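Local coordinates for protein mediator of RNA polymerase II transcription subunit 18 (PDB 3C0T) that serves as a subunit of Mediator, the coactivator complex that relays signals from gene-specific regulators to the basal RNA polymerase II machinery, at residues P29-E34 with Q127-F132; T137-Q142 with H168-V173; Y118-E123 with S147-I152. All blocks are in the same frame, centred on the assembly; numbering follows the deposited sequence.

Contact 1 of 3, residues P29-E34 with Q127-F132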
loop_
_atom_site.group_PDB
_atom_site.type_symbol
_atom_site.label_atom_id
_atom_site.label_comp_id
_atom_site.label_asym_id
_atom_site.label_seq_id
_atom_site.Cartn_x
_atom_site.Cartn_y
_atom_site.Cartn_z
ATOM N N PRO A 29 -14.296 8.774 -5.140
ATOM C CA PRO A 29 -13.071 7.971 -5.163
ATOM C C PRO A 29 -12.717 7.465 -6.548
ATOM O O PRO A 29 -13.461 7.663 -7.507
ATOM C CB PRO A 29 -13.423 6.820 -4.240
ATOM C CG PRO A 29 -14.846 6.531 -4.665
ATOM C CD PRO A 29 -15.470 7.919 -4.871
ATOM N N LYS A 30 -11.565 6.818 -6.648
ATOM C CA LYS A 30 -11.140 6.212 -7.901
ATOM C C LYS A 30 -10.787 4.790 -7.483
ATOM O O LYS A 30 -10.244 4.582 -6.397
ATOM C CB LYS A 30 -9.928 6.940 -8.501
ATOM C CG LYS A 30 -8.572 6.493 -7.994
ATOM C CD LYS A 30 -7.454 7.258 -8.709
ATOM C CE LYS A 30 -6.073 6.833 -8.214
ATOM N NZ LYS A 30 -4.982 7.701 -8.749
ATOM N N THR A 31 -11.122 3.810 -8.312
ATOM C CA THR A 31 -10.829 2.436 -7.950
ATOM C C THR A 31 -9.340 2.182 -8.001
ATOM O O THR A 31 -8.607 2.819 -8.752
ATOM C CB THR A 31 -11.514 1.417 -8.882
ATOM O OG1 THR A 31 -10.968 1.533 -10.195
ATOM C CG2 THR A 31 -13.001 1.670 -8.949
ATOM N N ILE A 32 -8.913 1.235 -7.182
ATOM C CA ILE A 32 -7.527 0.827 -7.096
ATOM C C ILE A 32 -7.473 -0.694 -7.265
ATOM O O ILE A 32 -8.166 -1.430 -6.554
ATOM C CB ILE A 32 -6.927 1.146 -5.701
ATOM C CG1 ILE A 32 -6.806 2.661 -5.488
ATOM C CG2 ILE A 32 -5.598 0.420 -5.537
ATOM C CD1 ILE A 32 -5.841 3.368 -6.436
ATOM N N LEU A 33 -6.681 -1.158 -8.224
ATOM C CA LEU A 33 -6.478 -2.592 -8.418
ATOM C C LEU A 33 -5.042 -2.723 -8.918
ATOM O O LEU A 33 -4.762 -2.474 -10.091
ATOM C CB LEU A 33 -7.456 -3.185 -9.433
ATOM C CG LEU A 33 -7.428 -4.722 -9.382
ATOM C CD1 LEU A 33 -8.008 -5.192 -8.048
ATOM C CD2 LEU A 33 -8.228 -5.311 -10.536
ATOM N N GLU A 34 -4.138 -3.099 -8.015
ATOM C CA GLU A 34 -2.717 -3.221 -8.345
ATOM C C GLU A 34 -2.138 -4.608 -8.090
ATOM O O GLU A 34 -2.557 -5.311 -7.166
ATOM C CB GLU A 34 -1.904 -2.206 -7.523
ATOM C CG GLU A 34 -2.465 -0.791 -7.528
ATOM C CD GLU A 34 -1.841 0.110 -6.466
ATOM O OE1 GLU A 34 -1.489 -0.386 -5.367
ATOM O OE2 GLU A 34 -1.728 1.327 -6.719
ATOM N N GLN A 127 -6.753 -4.247 -3.638
ATOM C CA GLN A 127 -8.088 -3.902 -4.085
ATOM C C GLN A 127 -8.601 -2.796 -3.167
ATOM O O GLN A 127 -8.577 -2.953 -1.941
ATOM C CB GLN A 127 -8.999 -5.124 -3.945
ATOM C CG GLN A 127 -10.487 -4.836 -4.122
ATOM C CD GLN A 127 -11.369 -5.914 -3.492
ATOM O OE1 GLN A 127 -12.333 -6.366 -4.098
ATOM N NE2 GLN A 127 -11.043 -6.321 -2.271
ATOM N N GLY A 128 -9.078 -1.693 -3.735
ATOM C CA GLY A 128 -9.585 -0.636 -2.884
ATOM C C GLY A 128 -10.037 0.619 -3.595
ATOM O O GLY A 128 -10.153 0.655 -4.828
ATOM N N LEU A 129 -10.289 1.654 -2.795
ATOM C CA LEU A 129 -10.735 2.947 -3.285
ATOM C C LEU A 129 -9.769 4.023 -2.821
ATOM O O LEU A 129 -9.147 3.909 -1.762
ATOM C CB LEU A 129 -12.141 3.262 -2.752
ATOM C CG LEU A 129 -13.289 2.440 -3.342
ATOM C CD1 LEU A 129 -14.581 2.674 -2.551
ATOM C CD2 LEU A 129 -13.466 2.825 -4.803
ATOM N N GLU A 130 -9.647 5.074 -3.614
ATOM C CA GLU A 130 -8.751 6.152 -3.257
ATOM C C GLU A 130 -9.482 7.485 -3.317
ATOM O O GLU A 130 -10.186 7.780 -4.285
ATOM C CB GLU A 130 -7.550 6.166 -4.195
ATOM C CG GLU A 130 -6.293 6.665 -3.534
ATOM C CD GLU A 130 -5.050 6.439 -4.379
ATOM O OE1 GLU A 130 -4.964 7.044 -5.471
ATOM O OE2 GLU A 130 -4.163 5.658 -3.946
ATOM N N TYR A 131 -9.329 8.268 -2.254
ATOM C CA TYR A 131 -9.939 9.582 -2.155
ATOM C C TYR A 131 -8.829 10.623 -2.011
ATOM O O TYR A 131 -7.660 10.265 -1.873
ATOM C CB TYR A 131 -10.859 9.658 -0.941
ATOM C CG TYR A 131 -12.105 8.811 -1.026
ATOM C CD1 TYR A 131 -12.079 7.451 -0.702
ATOM C CD2 TYR A 131 -13.327 9.379 -1.393
ATOM C CE1 TYR A 131 -13.247 6.681 -0.734
ATOM C CE2 TYR A 131 -14.495 8.619 -1.430
ATOM C CZ TYR A 131 -14.447 7.276 -1.095
ATOM O OH TYR A 131 -15.612 6.547 -1.090
ATOM N N PHE A 132 -9.196 11.905 -2.049
ATOM C CA PHE A 132 -8.223 12.993 -1.926
ATOM C C PHE A 132 -8.845 14.169 -1.185
ATOM O O PHE A 132 -10.044 14.425 -1.308
ATOM C CB PHE A 132 -7.763 13.488 -3.308
ATOM C CG PHE A 132 -7.646 12.401 -4.341
ATOM C CD1 PHE A 132 -8.784 11.911 -4.990
ATOM C CD2 PHE A 132 -6.406 11.816 -4.625
ATOM C CE1 PHE A 132 -8.691 10.838 -5.909
ATOM C CE2 PHE A 132 -6.299 10.744 -5.541
ATOM C CZ PHE A 132 -7.443 10.255 -6.181
#

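Contact 2 of 3, residues T137-Q142 with H168-V173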
loop_
_atom_site.group_PDB
_atom_site.type_symbol
_atom_site.label_atom_id
_atom_site.label_comp_id
_atom_site.label_asym_id
_atom_site.label_seq_id
_atom_site.Cartn_x
_atom_site.Cartn_y
_atom_site.Cartn_z
ATOM N N THR A 137 -3.773 11.848 0.293
ATOM C CA THR A 137 -4.494 10.755 -0.328
ATOM C C THR A 137 -4.952 9.802 0.762
ATOM O O THR A 137 -4.204 9.504 1.699
ATOM C CB THR A 137 -3.595 9.977 -1.309
ATOM O OG1 THR A 137 -3.200 10.837 -2.382
ATOM C CG2 THR A 137 -4.339 8.771 -1.883
ATOM N N VAL A 138 -6.189 9.343 0.661
ATOM C CA VAL A 138 -6.688 8.396 1.636
ATOM C C VAL A 138 -7.182 7.190 0.863
ATOM O O VAL A 138 -8.114 7.270 0.056
ATOM C CB VAL A 138 -7.785 9.013 2.521
ATOM C CG1 VAL A 138 -8.442 10.143 1.795
ATOM C CG2 VAL A 138 -8.788 7.961 2.935
ATOM N N ARG A 139 -6.512 6.072 1.102
ATOM C CA ARG A 139 -6.812 4.822 0.433
ATOM C C ARG A 139 -7.393 3.806 1.419
ATOM O O ARG A 139 -6.887 3.648 2.533
ATOM C CB ARG A 139 -5.514 4.293 -0.201
ATOM C CG ARG A 139 -5.590 2.888 -0.751
ATOM C CD ARG A 139 -4.226 2.387 -1.233
ATOM N NE ARG A 139 -3.762 3.071 -2.438
ATOM C CZ ARG A 139 -2.958 2.512 -3.339
ATOM N NH1 ARG A 139 -2.528 1.268 -3.164
ATOM N NH2 ARG A 139 -2.608 3.181 -4.433
ATOM N N ILE A 140 -8.485 3.153 1.026
ATOM C CA ILE A 140 -9.093 2.121 1.858
ATOM C C ILE A 140 -8.981 0.877 0.981
ATOM O O ILE A 140 -9.517 0.831 -0.128
ATOM C CB ILE A 140 -10.567 2.459 2.228
ATOM C CG1 ILE A 140 -11.130 1.379 3.155
ATOM C CG2 ILE A 140 -11.414 2.631 0.984
ATOM C CD1 ILE A 140 -12.440 1.778 3.824
ATOM N N TYR A 141 -8.261 -0.128 1.466
ATOM C CA TYR A 141 -8.029 -1.312 0.650
ATOM C C TYR A 141 -7.954 -2.634 1.379
ATOM O O TYR A 141 -7.922 -2.703 2.605
ATOM C CB TYR A 141 -6.717 -1.149 -0.123
ATOM C CG TYR A 141 -5.485 -1.189 0.763
ATOM C CD1 TYR A 141 -5.053 -0.054 1.456
ATOM C CD2 TYR A 141 -4.748 -2.366 0.915
ATOM C CE1 TYR A 141 -3.923 -0.089 2.273
ATOM C CE2 TYR A 141 -3.615 -2.412 1.734
ATOM C CZ TYR A 141 -3.207 -1.271 2.410
ATOM O OH TYR A 141 -2.078 -1.308 3.215
ATOM N N GLN A 142 -7.882 -3.690 0.581
ATOM C CA GLN A 142 -7.789 -5.044 1.083
ATOM C C GLN A 142 -6.648 -5.691 0.311
ATOM O O GLN A 142 -6.484 -5.427 -0.883
ATOM C CB GLN A 142 -9.099 -5.774 0.808
ATOM C CG GLN A 142 -9.404 -6.869 1.803
ATOM C CD GLN A 142 -10.869 -7.207 1.826
ATOM O OE1 GLN A 142 -11.428 -7.694 0.832
ATOM N NE2 GLN A 142 -11.517 -6.932 2.958
ATOM N N HIS A 168 -5.316 3.811 4.750
ATOM C CA HIS A 168 -3.985 4.411 4.712
ATOM C C HIS A 168 -4.055 5.848 4.198
ATOM O O HIS A 168 -4.459 6.091 3.058
ATOM C CB HIS A 168 -3.076 3.572 3.803
ATOM C CG HIS A 168 -1.654 4.043 3.749
ATOM N ND1 HIS A 168 -0.708 3.453 2.940
ATOM C CD2 HIS A 168 -1.015 5.044 4.401
ATOM C CE1 HIS A 168 0.451 4.068 3.094
ATOM N NE2 HIS A 168 0.292 5.038 3.974
ATOM N N VAL A 169 -3.671 6.799 5.046
ATOM C CA VAL A 169 -3.683 8.208 4.666
ATOM C C VAL A 169 -2.235 8.664 4.536
ATOM O O VAL A 169 -1.427 8.455 5.445
ATOM C CB VAL A 169 -4.397 9.075 5.726
ATOM C CG1 VAL A 169 -4.505 10.517 5.230
ATOM C CG2 VAL A 169 -5.788 8.504 6.009
ATOM N N TYR A 170 -1.902 9.292 3.414
ATOM C CA TYR A 170 -0.529 9.713 3.207
ATOM C C TYR A 170 -0.358 10.868 2.241
ATOM O O TYR A 170 -1.280 11.252 1.521
ATOM C CB TYR A 170 0.307 8.536 2.681
ATOM C CG TYR A 170 -0.158 8.019 1.329
ATOM C CD1 TYR A 170 -1.220 7.118 1.227
ATOM C CD2 TYR A 170 0.432 8.470 0.146
ATOM C CE1 TYR A 170 -1.688 6.684 -0.021
ATOM C CE2 TYR A 170 -0.029 8.047 -1.102
ATOM C CZ TYR A 170 -1.093 7.156 -1.178
ATOM O OH TYR A 170 -1.582 6.766 -2.415
ATOM N N THR A 171 0.850 11.416 2.250
ATOM C CA THR A 171 1.226 12.482 1.353
ATOM C C THR A 171 2.733 12.364 1.186
ATOM O O THR A 171 3.422 11.843 2.067
ATOM C CB THR A 171 0.850 13.865 1.900
ATOM O OG1 THR A 171 1.096 14.839 0.880
ATOM C CG2 THR A 171 1.657 14.205 3.144
ATOM N N HIS A 172 3.242 12.817 0.047
ATOM C CA HIS A 172 4.670 12.735 -0.224
ATOM C C HIS A 172 5.348 14.103 -0.275
ATOM O O HIS A 172 4.792 15.071 -0.805
ATOM C CB HIS A 172 4.915 12.022 -1.555
ATOM C CG HIS A 172 4.513 10.581 -1.559
ATOM N ND1 HIS A 172 5.084 9.646 -0.722
ATOM C CD2 HIS A 172 3.610 9.910 -2.313
ATOM C CE1 HIS A 172 4.550 8.461 -0.961
ATOM N NE2 HIS A 172 3.653 8.593 -1.921
ATOM N N VAL A 173 6.554 14.166 0.281
ATOM C CA VAL A 173 7.356 15.383 0.280
ATOM C C VAL A 173 8.675 15.038 -0.410
ATOM O O VAL A 173 9.458 14.225 0.087
ATOM C CB VAL A 173 7.636 15.880 1.712
ATOM C CG1 VAL A 173 8.533 17.113 1.661
ATOM C CG2 VAL A 173 6.317 16.213 2.415
HETATM O O HOH W 1 -1.108 12.728 -1.514
#

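Contact 3 of 3, residues Y118-E123 with S147-I152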
loop_
_atom_site.group_PDB
_atom_site.type_symbol
_atom_site.label_atom_id
_atom_site.label_comp_id
_atom_site.label_asym_id
_atom_site.label_seq_id
_atom_site.Cartn_x
_atom_site.Cartn_y
_atom_site.Cartn_z
ATOM N N TYR A 118 18.559 -10.043 -7.956
ATOM C CA TYR A 118 17.437 -10.157 -7.033
ATOM C C TYR A 118 16.628 -11.407 -7.328
ATOM O O TYR A 118 16.615 -11.889 -8.456
ATOM C CB TYR A 118 16.511 -8.942 -7.135
ATOM C CG TYR A 118 17.107 -7.634 -6.666
ATOM C CD1 TYR A 118 18.000 -6.921 -7.465
ATOM C CD2 TYR A 118 16.765 -7.101 -5.422
ATOM C CE1 TYR A 118 18.535 -5.701 -7.038
ATOM C CE2 TYR A 118 17.296 -5.884 -4.982
ATOM C CZ TYR A 118 18.178 -5.191 -5.795
ATOM O OH TYR A 118 18.695 -3.994 -5.363
ATOM N N GLU A 119 15.954 -11.929 -6.311
ATOM C CA GLU A 119 15.123 -13.105 -6.500
ATOM C C GLU A 119 13.721 -12.851 -5.954
ATOM O O GLU A 119 13.534 -12.087 -5.010
ATOM C CB GLU A 119 15.748 -14.327 -5.813
ATOM C CG GLU A 119 15.924 -14.185 -4.313
ATOM C CD GLU A 119 16.585 -15.404 -3.677
ATOM O OE1 GLU A 119 16.680 -15.444 -2.429
ATOM O OE2 GLU A 119 17.012 -16.317 -4.420
ATOM N N PHE A 120 12.738 -13.499 -6.563
ATOM C CA PHE A 120 11.350 -13.360 -6.157
ATOM C C PHE A 120 11.105 -13.710 -4.690
ATOM O O PHE A 120 11.507 -14.774 -4.222
ATOM C CB PHE A 120 10.468 -14.251 -7.037
ATOM C CG PHE A 120 9.019 -14.250 -6.636
ATOM C CD1 PHE A 120 8.223 -13.127 -6.852
ATOM C CD2 PHE A 120 8.459 -15.359 -6.008
ATOM C CE1 PHE A 120 6.892 -13.109 -6.446
ATOM C CE2 PHE A 120 7.129 -15.349 -5.598
ATOM C CZ PHE A 120 6.344 -14.220 -5.817
ATOM N N SER A 121 10.433 -12.816 -3.973
ATOM C CA SER A 121 10.106 -13.048 -2.571
ATOM C C SER A 121 8.628 -13.427 -2.444
ATOM O O SER A 121 8.291 -14.567 -2.120
ATOM C CB SER A 121 10.386 -11.797 -1.739
ATOM O OG SER A 121 9.949 -11.979 -0.401
ATOM N N HIS A 122 7.749 -12.464 -2.710
ATOM C CA HIS A 122 6.308 -12.698 -2.629
ATOM C C HIS A 122 5.545 -11.727 -3.521
ATOM O O HIS A 122 6.118 -10.782 -4.069
ATOM C CB HIS A 122 5.822 -12.542 -1.187
ATOM C CG HIS A 122 6.162 -11.219 -0.576
ATOM N ND1 HIS A 122 7.459 -10.841 -0.291
ATOM C CD2 HIS A 122 5.378 -10.181 -0.197
ATOM C CE1 HIS A 122 7.457 -9.631 0.239
ATOM N NE2 HIS A 122 6.208 -9.208 0.307
ATOM N N GLU A 123 4.248 -11.972 -3.667
ATOM C CA GLU A 123 3.404 -11.115 -4.479
ATOM C C GLU A 123 2.000 -11.068 -3.903
ATOM O O GLU A 123 1.574 -11.975 -3.184
ATOM C CB GLU A 123 3.337 -11.630 -5.915
ATOM C CG GLU A 123 2.704 -13.014 -6.053
ATOM C CD GLU A 123 2.565 -13.441 -7.500
ATOM O OE1 GLU A 123 3.410 -13.033 -8.321
ATOM O OE2 GLU A 123 1.622 -14.189 -7.821
ATOM N N SER A 147 -5.142 -16.363 -7.531
ATOM C CA SER A 147 -5.528 -17.766 -7.471
ATOM C C SER A 147 -4.468 -18.610 -8.191
ATOM O O SER A 147 -4.462 -19.836 -8.097
ATOM C CB SER A 147 -6.918 -17.967 -8.094
ATOM O OG SER A 147 -7.036 -17.278 -9.327
ATOM N N GLN A 148 -3.563 -17.928 -8.889
ATOM C CA GLN A 148 -2.466 -18.562 -9.621
ATOM C C GLN A 148 -1.324 -17.538 -9.658
ATOM O O GLN A 148 -1.551 -16.369 -9.972
ATOM C CB GLN A 148 -2.905 -18.889 -11.050
ATOM C CG GLN A 148 -2.324 -20.172 -11.617
ATOM C CD GLN A 148 -3.050 -21.408 -11.103
ATOM O OE1 GLN A 148 -3.109 -21.657 -9.895
ATOM N NE2 GLN A 148 -3.612 -22.188 -12.025
ATOM N N GLN A 149 -0.104 -17.963 -9.351
ATOM C CA GLN A 149 1.011 -17.027 -9.346
ATOM C C GLN A 149 1.127 -16.193 -10.627
ATOM O O GLN A 149 1.072 -16.724 -11.730
ATOM C CB GLN A 149 2.327 -17.760 -9.077
ATOM C CG GLN A 149 3.528 -16.826 -9.017
ATOM C CD GLN A 149 4.737 -17.457 -8.347
ATOM O OE1 GLN A 149 4.703 -17.779 -7.157
ATOM N NE2 GLN A 149 5.812 -17.634 -9.109
ATOM N N ARG A 150 1.283 -14.880 -10.452
ATOM C CA ARG A 150 1.417 -13.917 -11.546
ATOM C C ARG A 150 0.202 -13.893 -12.467
ATOM O O ARG A 150 0.306 -13.542 -13.648
ATOM C CB ARG A 150 2.689 -14.203 -12.356
ATOM C CG ARG A 150 3.325 -12.967 -13.025
ATOM C CD ARG A 150 3.617 -11.843 -12.017
ATOM N NE ARG A 150 4.306 -12.347 -10.833
ATOM C CZ ARG A 150 5.599 -12.651 -10.781
ATOM N NH1 ARG A 150 6.369 -12.494 -11.851
ATOM N NH2 ARG A 150 6.119 -13.127 -9.659
ATOM N N SER A 151 -0.958 -14.252 -11.921
ATOM C CA SER A 151 -2.197 -14.265 -12.690
ATOM C C SER A 151 -3.136 -13.131 -12.280
ATOM O O SER A 151 -3.323 -12.860 -11.097
ATOM C CB SER A 151 -2.912 -15.609 -12.514
ATOM O OG SER A 151 -4.175 -15.606 -13.162
ATOM N N ILE A 152 -3.725 -12.468 -13.269
ATOM C CA ILE A 152 -4.658 -11.383 -13.008
ATOM C C ILE A 152 -6.080 -11.860 -13.290
ATOM O O ILE A 152 -7.024 -11.065 -13.301
ATOM C CB ILE A 152 -4.360 -10.160 -13.888
ATOM C CG1 ILE A 152 -4.403 -10.558 -15.365
ATOM C CG2 ILE A 152 -3.010 -9.579 -13.520
ATOM C CD1 ILE A 152 -4.196 -9.401 -16.319
#

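Contact 1 of 3, residues P29-E34 with Q127-F132
Lys30 and Glu130 face each other as a hydrogen-bonded antiparallel pair, each giving its N-H to the other's carbonyl; Lys30 N to Glu130 O is 2.9 Å. Two residues along, Ile32 and Gly128 repeat the exchange, with Ile32 N 2.7 Å from Gly128 O. The carbonyls of Lys30 and Ile32 each also meet a CA-H, of Leu129 and Gln127. Beside the backbone, the extended Lys30 chain runs alongside Glu130 and brings NZ 3.3 Å from Glu130 OE1 in a salt bridge, while Lys30 CD meets the Phe132 ring at its edge. The other carboxylate oxygen, OE2, is claimed by Arg139, so the buried acid is shared between two cations. Ile32 CD1 packs 3.8 Å from Glu130 OE2. At the far end Pro29 CB sits over the centre of the Tyr131 ring, 3.4 Å from its centroid, a CH-pi contact; the phenol OH is bound to Ser23 of helix 15-25. Paired backbone donors and acceptors with alternating hydrogen-bonded and non-hydrogen-bonded pairs are the signature of antiparallel strands, here 27-41 and 118-133 of the Med18 sheet.

Contact 2 of 3, residues T137-Q142 with H168-V173
Thr137 lays its CB over one face of the Tyr170 ring, offset toward the rim and 4.0 Å from the centroid, a CH-pi contact between side chains that point the same way. Its CG2, anti to the backbone N, reaches along the ring to within 3.5 Å of Tyr170 OH. The tyrosine takes up its place with CG between its backbone N and carbonyl carbon (chi1 63°), which folds the ring back along its own strand until CD1 stands over the centre of the His168 imidazole. Were Tyr170 replaced, with an alanine here, the CB and methyl of Thr137 and the face of His168 would probably lose their aromatic cover, and Glu130 its weak hydrogen bond with the hydroxyl. Beneath these side chains the backbones pair almost straight: Thr137 N gives to Tyr170 O at 2.8 Å with an angle of 176°, and Arg139 N to His168 O at 177°; both bonds are returned. Between them, the non-hydrogen-bonded Val138 and Val169 put CB and CG2 4.1 Å apart on the other face. A water binds Thr137 OG1 at 3.0 Å and donates a weak bond to Tyr170 O. The Arg139 guanidinium turns to Glu34 and Glu130 in salt bridges. Strand 136-146 lies between strands 118-133 and 165-173, the latter flanked in turn by strand 2-10, whose Glu3 and Leu7 touch His168.

Contact 3 of 3, residues Y118-E123 with S147-I152
Glu123 reaches from its strand into the turn at Gln148-Ser151 and holds it with both carboxylate oxygens. Its CB lies at the edge of the Phe120 ring, in plane. With CG between the backbone N and the carbonyl carbon (chi1 63°) and the chain extended beyond it, the acid is carried out to the turn, where CD comes 3.8 Å from Gln149 CG. OE2 then accepts the backbone N-H of Arg150 through its syn lone pair, Glu123 OE2 lying 2.7 Å from Arg150 N at 167°, and also 3.3 Å from Gln149 CA. Glu123 OE1 takes two bonds from the side of the guanidinium, 2.8 Å from Arg150 NE and 3.0 Å from Arg150 NH2, the oxygen lying in the guanidinium plane. The arginine doubles back, bent at chi2 and chi3, to bring both nitrogens to this one atom, and its plane is turned 55° from the carboxylate. Arg150 NH2 also approaches the Phe120 ring obliquely, 3.3 Å from Phe120 CE1. Gln149 OE1 lies near the same ring, 3.8 Å from Phe120 CE2. The type II turn itself is closed by Ser151 N on Gln148 O, and Arg150 O binds Trp72. Three donors thus converge on one buried carboxylate, which is likely to favour its ionised form, compensate its charge with the arginine and tie the orientation of that side chain to the backbone of the turn.

How the contacts relate
All three contacts belong to one curled antiparallel sheet. Contacts 1 and 2 have centres about 10 Å apart and meet along consecutive strands 118-133 and 136-146, joined by probable backbone bonds such as Gln127 O to Gln142 N; together they span neighbouring strands from 27-41 to 165-173. Contact 3 sits farther out, about 22 Å from contact 1 and about 24 Å from contact 2 between centres, where strand 118-133 starts. It shares that strand with contact 1. Along the chain contact 1 closes before contact 2 opens, whereas contact 3 crosses both. The long strand therefore links strand pairing nearer the chain's centre to a peripheral loop, where His122 of segment 118-123 hydrogen-bonds to the backbone of another protein's chain.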